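Local coordinates for protein glutathione S-transferase (Pseudomonas protegens, PDB 4IKH) that binds two molecules of glutathione and probably acts as a glutathione transferase, at residues G172-M177 with L217-A222. Residues are numbered along the deposited sequence; the frame is centred on the assembly and turned at random. Where two conformers were deposited one is given.
Sequences GREWIM and LAKFVA
Lys219 reaches across the face of the Trp175 indole in a cation-pi contact, joining the loop between helices 150-170 and 183-196 to helix 211-220 within the all-helical C-terminal domain of the glutathione transferase fold. The ammonium stands over the five-membered ring, with NZ 4.5 Å from its centroid and 14° off the normal. Behind it the CE methylene lies over the six-membered ring, 4.1 Å from that centroid, in a CH-pi contact. Lysine suits the place because its aliphatic chain packs on the indole while its charged end continues to a polar partner. The bend at chi3 (62°) turns the end of this chain toward the loop, where NZ donates a hydrogen bond of 2.6 Å to the backbone O of Glu174, coming in from the side of the carbonyl at a C=O...NZ angle of 117° and tilted out of its plane. The carboxylate of Glu174 does not touch the ammonium, but OE1 lies 4.7 Å from NZ, close enough for the opposite charges probably to attract, though too far for a salt bridge. With an alanine here, the Glu174 carbonyl would probably lose this donor and the indole face its cation and methylene cover.

Trp175 is broad enough to serve several neighbours: it also meets the ring of Tyr181 and touches Asp185 and Arg223. Phe220, buried against Pro190 and Tyr181, turns the edge of its ring to the indole, a place that a flat apolar ring suits. The far rim of the indole closes the apolar packing, with Trp175 CZ3 4.3 Å from Phe220 CB.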
# COMPACT_ATOMS: atom_id res chain seq x y z
N GLY A 172 -10.10 4.09 22.96
CA GLY A 172 -10.63 2.92 23.64
C GLY A 172 -10.00 1.60 23.25
O GLY A 172 -10.43 0.55 23.72
N ARG A 173 -8.98 1.63 22.40
CA ARG A 173 -8.32 0.39 21.99
C ARG A 173 -6.89 0.29 22.50
O ARG A 173 -6.19 1.29 22.59
CB ARG A 173 -8.32 0.26 20.46
CG ARG A 173 -9.68 0.34 19.80
CD ARG A 173 -9.59 0.13 18.30
NE ARG A 173 -10.90 0.22 17.67
CZ ARG A 173 -11.41 -0.69 16.86
NH1 ARG A 173 -10.72 -1.78 16.55
NH2 ARG A 173 -12.63 -0.52 16.35
N GLU A 174 -6.46 -0.93 22.81
CA GLU A 174 -5.07 -1.18 23.14
C GLU A 174 -4.13 -1.00 21.95
O GLU A 174 -3.06 -0.40 22.07
CB GLU A 174 -4.93 -2.59 23.68
CG GLU A 174 -5.69 -2.81 24.97
CD GLU A 174 -5.28 -4.09 25.65
OE1 GLU A 174 -4.06 -4.34 25.72
OE2 GLU A 174 -6.17 -4.85 26.11
N TRP A 175 -4.54 -1.54 20.80
CA TRP A 175 -3.78 -1.45 19.55
C TRP A 175 -4.75 -1.21 18.40
O TRP A 175 -5.96 -1.16 18.61
CB TRP A 175 -3.02 -2.75 19.28
CG TRP A 175 -2.08 -3.16 20.38
CD1 TRP A 175 -2.31 -4.10 21.36
CD2 TRP A 175 -0.75 -2.67 20.61
NE1 TRP A 175 -1.20 -4.21 22.18
CE2 TRP A 175 -0.24 -3.34 21.74
CE3 TRP A 175 0.05 -1.73 19.96
CZ2 TRP A 175 1.05 -3.09 22.24
CZ3 TRP A 175 1.32 -1.47 20.46
CH2 TRP A 175 1.81 -2.16 21.58
N ILE A 176 -4.22 -1.09 17.19
CA ILE A 176 -5.05 -0.85 16.01
C ILE A 176 -6.22 -1.84 15.89
O ILE A 176 -7.35 -1.44 15.63
CB ILE A 176 -4.20 -0.83 14.71
CG1 ILE A 176 -3.27 0.39 14.73
CG2 ILE A 176 -5.11 -0.84 13.48
CD1 ILE A 176 -2.18 0.41 13.64
N MSE A 177 -5.94 -3.13 16.08
CA MSE A 177 -7.01 -4.14 16.03
C MSE A 177 -7.65 -4.40 17.41
O MSE A 177 -8.12 -5.51 17.70
CB MSE A 177 -6.49 -5.45 15.44
CG MSE A 177 -6.18 -5.34 13.94
SE MSE A 177 -7.76 -4.68 12.98
CE MSE A 177 -9.03 -6.03 13.59
N LEU A 217 1.94 4.53 20.45
CA LEU A 217 3.34 4.67 20.07
C LEU A 217 4.25 4.45 21.28
O LEU A 217 5.26 3.74 21.18
CB LEU A 217 3.61 6.06 19.50
CG LEU A 217 5.08 6.35 19.15
CD1 LEU A 217 5.51 5.52 17.94
CD2 LEU A 217 5.31 7.82 18.87
N ALA A 218 3.89 5.06 22.42
CA ALA A 218 4.67 4.88 23.63
C ALA A 218 4.73 3.40 23.99
O ALA A 218 5.79 2.90 24.37
CB ALA A 218 4.09 5.72 24.79
N LYS A 219 3.61 2.71 23.86
CA LYS A 219 3.55 1.29 24.21
C LYS A 219 4.37 0.45 23.24
O LYS A 219 4.98 -0.55 23.63
CB LYS A 219 2.10 0.81 24.20
CG LYS A 219 1.56 0.43 25.54
CD LYS A 219 0.05 0.44 25.52
CE LYS A 219 -0.50 -0.57 24.56
NZ LYS A 219 -1.97 -0.37 24.43
N PHE A 220 4.38 0.87 21.98
CA PHE A 220 5.11 0.19 20.91
C PHE A 220 6.62 0.17 21.14
O PHE A 220 7.25 -0.89 21.09
CB PHE A 220 4.79 0.88 19.58
CG PHE A 220 5.40 0.22 18.38
CD1 PHE A 220 4.93 -1.00 17.93
CD2 PHE A 220 6.42 0.85 17.68
CE1 PHE A 220 5.49 -1.60 16.79
CE2 PHE A 220 6.99 0.25 16.55
CZ PHE A 220 6.51 -0.98 16.11
N VAL A 221 7.20 1.34 21.39
CA VAL A 221 8.65 1.45 21.56
C VAL A 221 9.15 0.93 22.91
O VAL A 221 10.35 0.90 23.15
CB VAL A 221 9.13 2.91 21.40
CG1 VAL A 221 8.53 3.53 20.16
CG2 VAL A 221 8.77 3.73 22.64
N ALA A 222 8.23 0.52 23.78
CA ALA A 222 8.63 -0.05 25.07
C ALA A 222 8.64 -1.57 25.00
O ALA A 222 8.95 -2.25 25.99
CB ALA A 222 7.71 0.44 26.19